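Local coordinates for TipC2 (Streptococcus intermedius B196, PDB 6DHX), which probably acts as an immunity protein that protects its host against an antibacterial toxin exported by the type VII secretion system, at residues A[77-82]-A[90-95]; A[96-101]-A[147-152]; A[119-124]-A[138-143]; A[153-158]-A[190-195]. All coordinates share one frame; numbering follows the deposited sequence.

Contact 1 lies near the centre of the chain and is almost wholly buried: strands 74-82 and 89-99 pair through backbone hydrogen bonds. Further along the second strand, contact 2 is a surface contact in which apolar side chains from the turn between helices 137-146 and 151-173 cover the strand end. Contact 3, also buried, sets helix 137-146 on strand 116-127 of the same sheet and is nested within the loop that contact 2 closes; Ile98 and Ile123 touch between the two. Partly buried contact 4 docks the C-terminal turns on helix 151-173 and adds an indole-carboxylate hydrogen bond, whereas contacts 2 and 3 have no direct hydrogen bond across their segments.

Contact 1: residues A[77-82]-A[90-95]; sequences IAIDFS and ILIYFE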
# COMPACT_ATOMS: atom_id res chain seq x y z
N ILE A 77 5.38 -3.40 -5.51
CA ILE A 77 4.83 -3.28 -4.17
C ILE A 77 5.43 -2.01 -3.59
O ILE A 77 6.65 -1.86 -3.57
CB ILE A 77 5.17 -4.50 -3.26
CG1 ILE A 77 4.83 -5.84 -3.92
CG2 ILE A 77 4.47 -4.34 -1.87
CD1 ILE A 77 5.51 -7.07 -3.23
N ALA A 78 4.59 -1.10 -3.12
CA ALA A 78 5.10 0.21 -2.75
C ALA A 78 4.32 0.77 -1.57
O ALA A 78 3.16 0.40 -1.32
CB ALA A 78 5.04 1.17 -3.95
N ILE A 79 4.97 1.65 -0.81
CA ILE A 79 4.33 2.36 0.30
C ILE A 79 4.63 3.84 0.11
O ILE A 79 5.79 4.22 0.09
CB ILE A 79 4.85 1.91 1.68
CG1 ILE A 79 4.83 0.38 1.81
CG2 ILE A 79 3.99 2.59 2.77
CD1 ILE A 79 5.56 -0.12 3.09
N ASP A 80 3.60 4.66 -0.02
CA ASP A 80 3.78 6.10 -0.13
C ASP A 80 3.28 6.77 1.15
O ASP A 80 2.26 6.37 1.68
CB ASP A 80 3.00 6.69 -1.32
CG ASP A 80 3.65 6.39 -2.64
OD1 ASP A 80 4.87 6.28 -2.67
OD2 ASP A 80 2.94 6.18 -3.66
N PHE A 81 3.97 7.81 1.60
CA PHE A 81 3.57 8.56 2.79
C PHE A 81 3.18 9.98 2.42
O PHE A 81 3.94 10.64 1.69
CB PHE A 81 4.76 8.61 3.77
CG PHE A 81 5.05 7.28 4.37
CD1 PHE A 81 5.82 6.35 3.69
CD2 PHE A 81 4.51 6.93 5.62
CE1 PHE A 81 6.09 5.06 4.23
CE2 PHE A 81 4.76 5.66 6.17
CZ PHE A 81 5.54 4.70 5.45
N SER A 82 2.01 10.44 2.88
CA SER A 82 1.57 11.81 2.63
C SER A 82 1.43 12.45 4.00
O SER A 82 0.46 12.18 4.72
CB SER A 82 0.25 11.89 1.86
OG SER A 82 0.40 11.29 0.58
N ILE A 90 -1.07 6.93 4.82
CA ILE A 90 -0.12 6.00 4.21
C ILE A 90 -0.89 5.23 3.16
O ILE A 90 -2.05 4.87 3.37
CB ILE A 90 0.44 4.97 5.21
CG1 ILE A 90 0.88 5.58 6.49
CG2 ILE A 90 1.45 4.06 4.57
CD1 ILE A 90 0.14 4.81 7.56
N LEU A 91 -0.24 4.97 2.04
CA LEU A 91 -0.85 4.18 0.96
C LEU A 91 0.06 3.00 0.71
O LEU A 91 1.23 3.19 0.36
CB LEU A 91 -0.99 5.02 -0.31
CG LEU A 91 -1.29 4.14 -1.54
CD1 LEU A 91 -2.77 3.61 -1.45
CD2 LEU A 91 -1.09 4.97 -2.77
N ILE A 92 -0.47 1.78 0.89
CA ILE A 92 0.23 0.54 0.54
C ILE A 92 -0.45 0.02 -0.71
O ILE A 92 -1.66 -0.19 -0.70
CB ILE A 92 0.14 -0.49 1.67
CG1 ILE A 92 0.80 0.06 2.96
CG2 ILE A 92 0.71 -1.87 1.21
CD1 ILE A 92 0.35 -0.73 4.22
N TYR A 93 0.29 -0.19 -1.79
CA TYR A 93 -0.35 -0.75 -2.97
C TYR A 93 0.56 -1.75 -3.65
O TYR A 93 1.77 -1.79 -3.45
CB TYR A 93 -0.81 0.34 -3.96
CG TYR A 93 0.27 1.10 -4.69
CD1 TYR A 93 0.89 2.21 -4.11
CD2 TYR A 93 0.64 0.73 -5.99
CE1 TYR A 93 1.89 2.92 -4.81
CE2 TYR A 93 1.61 1.41 -6.68
CZ TYR A 93 2.24 2.51 -6.10
OH TYR A 93 3.21 3.22 -6.81
N PHE A 94 -0.08 -2.60 -4.46
CA PHE A 94 0.71 -3.56 -5.20
C PHE A 94 -0.03 -3.89 -6.47
O PHE A 94 -1.23 -3.61 -6.62
CB PHE A 94 0.98 -4.84 -4.39
CG PHE A 94 -0.28 -5.61 -3.96
CD1 PHE A 94 -0.92 -5.30 -2.76
CD2 PHE A 94 -0.76 -6.67 -4.73
CE1 PHE A 94 -2.05 -6.02 -2.33
CE2 PHE A 94 -1.88 -7.38 -4.31
CZ PHE A 94 -2.52 -7.09 -3.10
N GLU A 95 0.73 -4.43 -7.42
CA GLU A 95 0.24 -4.69 -8.77
C GLU A 95 0.70 -6.07 -9.22
O GLU A 95 1.80 -6.52 -8.87
CB GLU A 95 0.74 -3.62 -9.79
CG GLU A 95 0.44 -2.15 -9.40
CD GLU A 95 0.75 -1.16 -10.53
OE1 GLU A 95 1.35 -1.56 -11.55
OE2 GLU A 95 0.39 0.04 -10.39
O HOH W 1 4.39 5.29 -5.66
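Tyr93 lays its ring across Ala78 on the neighbouring strand, with the methyl CB 4.1 Å from the ring centroid in a CH-pi contact over the face. The ring gets there because CG stands between the backbone N and the carbonyl carbon (chi1 69°), which turns the aromatic group over the adjacent chain. The ring edge then reaches Asp80, whose OD2 lies 3.6 Å from Tyr93 CE1, the carboxylate and ring planes being 51° apart. Beyond the ring, one water joins the two polar ends: it donates to Asp80 OD2 at 2.6 Å and sits in the ring plane, 2.6 Å from Tyr93 OH. Each end also has a further partner, Ser62 for Asp80 OD1 and Lys76 for the tyrosine hydroxyl.

The other sheet face is apolar. Ile90 lies alongside Ile79 and Phe81, all three pointing the same way. Its CG2 presses on Ile79 CG2 at 3.4 Å, tighter than usual for two methyls, and covers the rim of one face of the Phe81 ring. Helix 21-32 packs over Phe81 and Ile90.

Four backbone bonds fix the register, among them Asp80 N to Leu91 O at 2.8 Å and Tyr93 N to Ala78 O at 3.0 Å. Alternating hydrogen-bonded and non-hydrogen-bonded pairs of this kind are characteristic of an antiparallel beta hairpin, here within a meandering sheet.

Contact 2: residues A[96-101]-A[147-152]; sequences KEIGPN and YGITAK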
# COMPACT_ATOMS: atom_id res chain seq x y z
N LYS A 96 -0.16 -6.73 -9.99
CA LYS A 96 0.04 -8.09 -10.45
C LYS A 96 -0.47 -8.19 -11.87
O LYS A 96 -1.53 -7.65 -12.21
CB LYS A 96 -0.71 -9.09 -9.56
CG LYS A 96 -0.33 -10.56 -9.79
CD LYS A 96 -1.23 -11.48 -8.99
CE LYS A 96 -2.37 -12.01 -9.85
NZ LYS A 96 -1.87 -12.77 -11.04
N GLU A 97 0.28 -8.88 -12.72
CA GLU A 97 -0.24 -9.10 -14.06
C GLU A 97 -1.39 -10.10 -13.98
O GLU A 97 -1.31 -11.10 -13.26
CB GLU A 97 0.88 -9.60 -14.98
CG GLU A 97 0.47 -9.57 -16.44
CD GLU A 97 1.37 -10.42 -17.33
OE1 GLU A 97 2.12 -11.28 -16.79
OE2 GLU A 97 1.31 -10.25 -18.57
N ILE A 98 -2.50 -9.82 -14.68
CA ILE A 98 -3.64 -10.74 -14.71
C ILE A 98 -3.96 -11.24 -16.10
O ILE A 98 -4.68 -12.25 -16.24
CB ILE A 98 -4.89 -10.12 -14.07
CG1 ILE A 98 -5.41 -8.94 -14.90
CG2 ILE A 98 -4.57 -9.70 -12.63
CD1 ILE A 98 -6.75 -8.45 -14.42
N GLY A 99 -3.43 -10.61 -17.14
CA GLY A 99 -3.59 -11.08 -18.48
C GLY A 99 -2.62 -10.33 -19.35
O GLY A 99 -1.85 -9.49 -18.86
N PRO A 100 -2.64 -10.58 -20.66
CA PRO A 100 -1.65 -9.91 -21.53
C PRO A 100 -1.93 -8.41 -21.56
O PRO A 100 -3.04 -7.98 -21.89
CB PRO A 100 -1.87 -10.57 -22.90
CG PRO A 100 -3.31 -10.99 -22.89
CD PRO A 100 -3.67 -11.29 -21.43
N ASN A 101 -0.93 -7.63 -21.15
CA ASN A 101 -1.00 -6.16 -21.12
C ASN A 101 -2.03 -5.64 -20.11
O ASN A 101 -2.51 -4.52 -20.24
CB ASN A 101 -1.30 -5.59 -22.51
CG ASN A 101 -0.30 -6.06 -23.54
OD1 ASN A 101 0.89 -5.73 -23.46
ND2 ASN A 101 -0.77 -6.82 -24.52
N TYR A 147 -10.82 -12.07 -16.53
CA TYR A 147 -9.67 -12.87 -16.18
C TYR A 147 -9.93 -13.81 -15.00
O TYR A 147 -8.98 -14.40 -14.47
CB TYR A 147 -8.48 -11.95 -15.92
CG TYR A 147 -8.06 -11.29 -17.21
CD1 TYR A 147 -7.46 -12.04 -18.22
CD2 TYR A 147 -8.28 -9.94 -17.44
CE1 TYR A 147 -7.11 -11.46 -19.42
CE2 TYR A 147 -7.94 -9.36 -18.66
CZ TYR A 147 -7.33 -10.12 -19.63
OH TYR A 147 -6.96 -9.57 -20.84
N GLY A 148 -11.19 -13.97 -14.59
CA GLY A 148 -11.54 -14.91 -13.54
C GLY A 148 -11.06 -14.57 -12.14
O GLY A 148 -10.73 -15.48 -11.37
N ILE A 149 -11.03 -13.30 -11.77
CA ILE A 149 -10.58 -12.88 -10.45
C ILE A 149 -11.79 -12.59 -9.58
O ILE A 149 -12.55 -11.65 -9.85
CB ILE A 149 -9.68 -11.65 -10.56
CG1 ILE A 149 -8.53 -11.98 -11.50
CG2 ILE A 149 -9.20 -11.22 -9.16
CD1 ILE A 149 -7.66 -10.83 -11.77
N THR A 150 -11.97 -13.37 -8.52
CA THR A 150 -13.12 -13.22 -7.64
C THR A 150 -12.79 -12.34 -6.45
O THR A 150 -11.63 -12.03 -6.17
CB THR A 150 -13.58 -14.59 -7.14
OG1 THR A 150 -12.55 -15.15 -6.32
CG2 THR A 150 -13.88 -15.53 -8.34
N ALA A 151 -13.84 -11.95 -5.71
CA ALA A 151 -13.57 -11.26 -4.45
C ALA A 151 -12.70 -12.10 -3.52
O ALA A 151 -11.84 -11.57 -2.80
CB ALA A 151 -14.90 -10.90 -3.77
N LYS A 152 -12.91 -13.41 -3.52
CA LYS A 152 -12.08 -14.28 -2.68
C LYS A 152 -10.63 -14.27 -3.16
O LYS A 152 -9.70 -14.29 -2.34
CB LYS A 152 -12.66 -15.70 -2.70
CG LYS A 152 -12.34 -16.53 -1.48
CD LYS A 152 -13.55 -17.36 -1.06
CE LYS A 152 -13.49 -18.75 -1.62
NZ LYS A 152 -14.73 -19.53 -1.29
O HOH W 2 -5.65 -13.95 -14.35
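The ring of Tyr147 overlaps the peptide joining Ile98 to Gly99, with Ile98 C 4.1 Å above the plane and offset toward the rim. Two motifs meet here. Ile98 and Gly99 form a classic beta bulge opposite Val102, where strand 89-99 ends, and Gly148, with positive phi, is the C-prime residue of the Schellman motif that closes helix 137-146. The tyrosine thus comes from a helix end and lies over a strand end.

Gly99 takes part through its backbone: CA lies 4.1 Å from the ring centroid, off-centre, in a CH-pi contact, so that main chain rather than a side chain meets the tyrosine at this point. Pro100, itself exposed, adds CD 3.8 Å from Tyr147 OH.

Ile98 supplies the apolar half. Its CG1 stands between the backbone N and the carbonyl carbon (chi1 67°), which carries CD1 to Tyr147 CD2 at 3.7 Å and leaves CG2 beside the backbone N, facing Ile149. The isoleucine crosses both partners at about a right angle. Ile149 also leans on Leu154 of helix 151-173, while Ile98 rests on Val104 of the next strand, so the turn between the helices is packed against the bulged end of strand 89-99.

No direct hydrogen bond crosses the contact. A water donates to Ile98 O at 2.7 Å and, weakly, to Tyr147 O. The tightest apolar approach is between two methyl groups, Ile98 CG2 and Ile149 CD1, only 3.4 Å apart.

Contact 3: residues A[119-124]-A[138-143]; sequences KSVKIA and TQVRAY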
# COMPACT_ATOMS: atom_id res chain seq x y z
N LYS A 119 -9.71 -0.26 1.18
CA LYS A 119 -9.08 -1.17 0.23
C LYS A 119 -9.87 -1.04 -1.06
O LYS A 119 -11.10 -1.06 -1.03
CB LYS A 119 -9.12 -2.62 0.75
CG LYS A 119 -8.35 -2.81 2.07
CD LYS A 119 -8.78 -3.92 3.04
CE LYS A 119 -8.57 -5.30 2.52
NZ LYS A 119 -8.92 -6.29 3.59
N SER A 120 -9.17 -0.82 -2.17
CA SER A 120 -9.87 -0.64 -3.44
C SER A 120 -9.05 -1.31 -4.55
O SER A 120 -7.90 -1.76 -4.34
CB SER A 120 -10.13 0.85 -3.68
OG SER A 120 -8.94 1.52 -4.00
N VAL A 121 -9.66 -1.43 -5.73
CA VAL A 121 -9.08 -2.17 -6.86
C VAL A 121 -9.11 -1.29 -8.11
O VAL A 121 -10.16 -0.70 -8.43
CB VAL A 121 -9.86 -3.46 -7.18
CG1 VAL A 121 -9.05 -4.28 -8.09
CG2 VAL A 121 -10.18 -4.21 -5.98
N LYS A 122 -8.00 -1.26 -8.83
CA LYS A 122 -7.87 -0.53 -10.08
C LYS A 122 -7.25 -1.46 -11.12
O LYS A 122 -6.74 -2.55 -10.81
CB LYS A 122 -6.98 0.71 -9.88
CG LYS A 122 -7.49 1.73 -8.84
CD LYS A 122 -6.47 2.87 -8.69
CE LYS A 122 -6.77 3.83 -7.52
NZ LYS A 122 -7.99 3.43 -6.80
N ILE A 123 -7.27 -1.01 -12.37
CA ILE A 123 -6.71 -1.74 -13.49
C ILE A 123 -5.67 -0.85 -14.17
O ILE A 123 -5.84 0.37 -14.26
CB ILE A 123 -7.82 -2.16 -14.49
CG1 ILE A 123 -8.75 -3.19 -13.82
CG2 ILE A 123 -7.23 -2.66 -15.75
CD1 ILE A 123 -8.09 -4.59 -13.62
N ALA A 124 -4.58 -1.46 -14.64
CA ALA A 124 -3.64 -0.80 -15.53
C ALA A 124 -3.61 -1.54 -16.86
O ALA A 124 -3.45 -2.77 -16.89
CB ALA A 124 -2.22 -0.76 -14.92
N THR A 138 -17.41 -0.21 -12.65
CA THR A 138 -17.96 -1.13 -13.64
C THR A 138 -16.86 -1.65 -14.56
O THR A 138 -16.84 -2.83 -14.91
CB THR A 138 -19.04 -0.46 -14.48
OG1 THR A 138 -19.99 0.19 -13.63
CG2 THR A 138 -19.70 -1.53 -15.35
N GLN A 139 -15.96 -0.76 -14.99
CA GLN A 139 -14.88 -1.18 -15.88
C GLN A 139 -13.94 -2.14 -15.15
O GLN A 139 -13.57 -3.18 -15.70
CB GLN A 139 -14.12 0.06 -16.37
CG GLN A 139 -14.88 0.87 -17.47
CD GLN A 139 -14.50 0.43 -18.86
OE1 GLN A 139 -13.31 0.17 -19.13
NE2 GLN A 139 -15.48 0.33 -19.76
N VAL A 140 -13.59 -1.81 -13.91
CA VAL A 140 -12.68 -2.67 -13.16
C VAL A 140 -13.27 -4.07 -13.03
O VAL A 140 -12.61 -5.08 -13.31
CB VAL A 140 -12.37 -2.08 -11.78
CG1 VAL A 140 -11.59 -3.14 -10.90
CG2 VAL A 140 -11.50 -0.81 -11.91
N ARG A 141 -14.54 -4.15 -12.60
CA ARG A 141 -15.16 -5.46 -12.44
C ARG A 141 -15.25 -6.22 -13.76
O ARG A 141 -15.13 -7.45 -13.76
CB ARG A 141 -16.55 -5.33 -11.80
CG ARG A 141 -16.45 -4.83 -10.35
CD ARG A 141 -17.84 -4.71 -9.71
NE ARG A 141 -18.42 -6.02 -9.39
CZ ARG A 141 -19.59 -6.19 -8.76
NH1 ARG A 141 -20.32 -5.15 -8.37
NH2 ARG A 141 -20.01 -7.42 -8.49
N ALA A 142 -15.42 -5.54 -14.90
CA ALA A 142 -15.42 -6.26 -16.17
C ALA A 142 -14.07 -6.93 -16.44
O ALA A 142 -14.02 -8.07 -16.94
CB ALA A 142 -15.79 -5.32 -17.33
N TYR A 143 -12.96 -6.23 -16.16
CA TYR A 143 -11.65 -6.85 -16.33
C TYR A 143 -11.49 -8.02 -15.37
O TYR A 143 -10.94 -9.06 -15.75
CB TYR A 143 -10.53 -5.84 -16.10
CG TYR A 143 -10.32 -4.92 -17.26
CD1 TYR A 143 -9.57 -5.33 -18.37
CD2 TYR A 143 -10.90 -3.65 -17.27
CE1 TYR A 143 -9.41 -4.49 -19.46
CE2 TYR A 143 -10.75 -2.81 -18.35
CZ TYR A 143 -10.00 -3.22 -19.43
OH TYR A 143 -9.85 -2.36 -20.49
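Ile123 and Val140 mark where strand and helix come nearest, their CA atoms 6.1 Å apart, and the contact across the segments is apolar. Among the aliphatic groups, Val140 points its two methyls down onto the strand. CG1 is anti to the backbone N (chi1 170°) and meets Val121 CG1 at 4.0 Å, the two valines crossing at a slant. CG2 rests against the main chain instead, 3.7 Å from Val121 O and near the CA of Lys122. Ile123 bends at chi2 (-71°), which turns CD1 toward the helix, where it touches Tyr143 CB at 3.7 Å; its CG1 fills the step between that carbon and the CA of Val140.

The aromatic part is a CH-pi contact. Ile123 CG2 lies over one face of the Tyr143 ring, 4.2 Å from the centroid. One isoleucine thus grips the tyrosine twice, at the root of the side chain and over the ring.

Val140 and Tyr143, one helical turn apart, form the sheet-facing side of the helix, while Val121 and Ile123 alternate along the strand with Lys122, which turns away and makes a cation-pi contact with Trp107. The helix axis runs at 73° to the strand. Strand 130-134 flanks the site, its Ile134 touching Ile123 and Tyr143; strand 102-111 lies on the opposite side of strand 116-127, its Val104 against Val121, and Val121 also touches Trp192 of the C-terminal tail.

Contact 4: residues A[153-158]-A[190-195]; sequences DLDAHY and MQWEKW
With CG between its backbone N and carbonyl carbon (chi1 61°), Trp192 sends its indole toward helix 151-173, where Leu154 and Asp155 receive it. Asp155 swings its CG beside the backbone N (chi1 -70°), which brings the carboxylate to the indole edge. Trp192 NE1 donates to Asp155 OD1 at 2.7 Å in a nearly straight bond (177°). The oxygen lies in the ring plane but is met from above the carboxylate plane. This pins the rotation of the indole and satisfies its N-H.

Apolar groups hold both ring faces. Leu154 CB sits 3.8 Å from the centroid of the five-membered ring, and its CD1 reaches Trp192 CG at 3.7 Å. Over the opposite face lies CG of Met190, a selenomethionine, 3.3 Å above the plane, so the indole is sandwiched between Leu154 of the helix and Met190 at the end of strand 187-190. The Met190 SE atom also approaches Asp155 OD1, at 3.4 Å. Leu154 CD1 further touches Trp195 CE3 at 4.2 Å, and Trp195 makes a cation-pi contact with Arg141 of helix 137-146.

Two successive type I beta turns, Met190 to Glu193 and Trp192 to Trp195, fold the tail compactly after strand 187-190. The whole is an alpha/beta packing arrangement in which a C-terminal tail tucks its tryptophan between a helix and the sheet, the indole also resting on Val121 and Ile106.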
# COMPACT_ATOMS: atom_id res chain seq x y z
N ASP A 153 -10.41 -14.18 -4.48
CA ASP A 153 -9.05 -13.99 -4.98
C ASP A 153 -8.45 -12.66 -4.52
O ASP A 153 -7.25 -12.59 -4.20
CB ASP A 153 -9.03 -14.07 -6.50
CG ASP A 153 -9.45 -15.45 -7.03
OD1 ASP A 153 -9.26 -16.46 -6.32
OD2 ASP A 153 -9.97 -15.52 -8.15
N LEU A 154 -9.24 -11.58 -4.54
CA LEU A 154 -8.71 -10.30 -4.07
C LEU A 154 -8.30 -10.38 -2.60
O LEU A 154 -7.25 -9.85 -2.21
CB LEU A 154 -9.74 -9.19 -4.25
CG LEU A 154 -10.11 -8.92 -5.71
CD1 LEU A 154 -11.22 -7.90 -5.79
CD2 LEU A 154 -8.89 -8.49 -6.51
N ASP A 155 -9.11 -11.06 -1.79
CA ASP A 155 -8.74 -11.28 -0.39
C ASP A 155 -7.44 -12.05 -0.29
O ASP A 155 -6.59 -11.73 0.54
CB ASP A 155 -9.84 -12.06 0.34
CG ASP A 155 -11.10 -11.24 0.57
OD1 ASP A 155 -11.01 -10.01 0.67
OD2 ASP A 155 -12.19 -11.86 0.62
N ALA A 156 -7.27 -13.07 -1.12
CA ALA A 156 -6.05 -13.87 -1.01
C ALA A 156 -4.82 -13.04 -1.40
O ALA A 156 -3.77 -13.18 -0.75
CB ALA A 156 -6.17 -15.13 -1.87
N HIS A 157 -4.91 -12.21 -2.44
CA HIS A 157 -3.80 -11.34 -2.84
C HIS A 157 -3.46 -10.35 -1.73
O HIS A 157 -2.29 -10.14 -1.39
CB HIS A 157 -4.13 -10.58 -4.14
CG HIS A 157 -4.16 -11.46 -5.36
ND1 HIS A 157 -3.12 -12.29 -5.70
CD2 HIS A 157 -5.12 -11.65 -6.30
CE1 HIS A 157 -3.43 -12.96 -6.80
NE2 HIS A 157 -4.64 -12.59 -7.19
N TYR A 158 -4.49 -9.76 -1.13
CA TYR A 158 -4.29 -8.83 -0.02
C TYR A 158 -3.61 -9.52 1.16
O TYR A 158 -2.65 -9.00 1.74
CB TYR A 158 -5.65 -8.24 0.39
CG TYR A 158 -5.48 -7.31 1.56
CD1 TYR A 158 -5.21 -5.97 1.35
CD2 TYR A 158 -5.57 -7.78 2.87
CE1 TYR A 158 -5.02 -5.09 2.40
CE2 TYR A 158 -5.37 -6.91 3.97
CZ TYR A 158 -5.11 -5.56 3.71
OH TYR A 158 -4.91 -4.68 4.75
N MSE A 190 -13.83 -2.16 2.52
CA MSE A 190 -13.29 -2.93 1.41
C MSE A 190 -14.23 -2.79 0.24
O MSE A 190 -15.42 -3.10 0.37
CB MSE A 190 -13.12 -4.38 1.85
CG MSE A 190 -12.78 -5.40 0.81
SE MSE A 190 -12.15 -6.98 1.83
CE MSE A 190 -12.04 -6.17 3.47
N GLN A 191 -13.71 -2.28 -0.88
CA GLN A 191 -14.55 -2.02 -2.05
C GLN A 191 -15.25 -3.28 -2.53
O GLN A 191 -16.42 -3.24 -2.97
CB GLN A 191 -13.69 -1.43 -3.17
CG GLN A 191 -14.50 -1.02 -4.42
CD GLN A 191 -13.62 -0.55 -5.57
OE1 GLN A 191 -12.39 -0.72 -5.57
NE2 GLN A 191 -14.26 0.02 -6.59
N TRP A 192 -14.57 -4.42 -2.48
CA TRP A 192 -15.09 -5.65 -3.07
C TRP A 192 -15.88 -6.51 -2.08
O TRP A 192 -16.11 -7.69 -2.35
CB TRP A 192 -13.93 -6.45 -3.67
CG TRP A 192 -12.86 -6.89 -2.68
CD1 TRP A 192 -12.88 -8.00 -1.90
CD2 TRP A 192 -11.60 -6.24 -2.44
NE1 TRP A 192 -11.70 -8.09 -1.17
CE2 TRP A 192 -10.91 -7.01 -1.48
CE3 TRP A 192 -11.00 -5.08 -2.93
CZ2 TRP A 192 -9.62 -6.68 -1.03
CZ3 TRP A 192 -9.73 -4.74 -2.46
CH2 TRP A 192 -9.05 -5.53 -1.53
N GLU A 193 -16.32 -5.93 -0.96
CA GLU A 193 -16.91 -6.73 0.11
C GLU A 193 -18.12 -7.51 -0.36
O GLU A 193 -18.36 -8.63 0.11
CB GLU A 193 -17.34 -5.84 1.26
CG GLU A 193 -17.91 -6.62 2.41
CD GLU A 193 -18.55 -5.72 3.44
OE1 GLU A 193 -18.12 -4.55 3.56
OE2 GLU A 193 -19.50 -6.18 4.12
N LYS A 194 -18.89 -6.95 -1.28
CA LYS A 194 -20.10 -7.63 -1.72
C LYS A 194 -19.95 -8.24 -3.11
O LYS A 194 -20.93 -8.77 -3.63
CB LYS A 194 -21.28 -6.66 -1.64
CG LYS A 194 -21.48 -6.13 -0.22
CD LYS A 194 -22.85 -5.55 0.05
CE LYS A 194 -22.95 -4.10 -0.38
NZ LYS A 194 -23.53 -3.25 0.70
N TRP A 195 -18.76 -8.24 -3.69
CA TRP A 195 -18.53 -8.76 -5.05
C TRP A 195 -18.40 -10.28 -5.12
O TRP A 195 -18.38 -10.98 -4.11
CB TRP A 195 -17.27 -8.17 -5.66
CG TRP A 195 -17.28 -6.72 -5.84
CD1 TRP A 195 -18.31 -5.86 -5.55
CD2 TRP A 195 -16.24 -5.92 -6.39
NE1 TRP A 195 -17.95 -4.58 -5.87
CE2 TRP A 195 -16.69 -4.58 -6.40
CE3 TRP A 195 -14.96 -6.21 -6.88
CZ2 TRP A 195 -15.91 -3.54 -6.85
CZ3 TRP A 195 -14.17 -5.16 -7.32
CH2 TRP A 195 -14.65 -3.84 -7.30
OXT TRP A 195 -18.27 -10.83 -6.21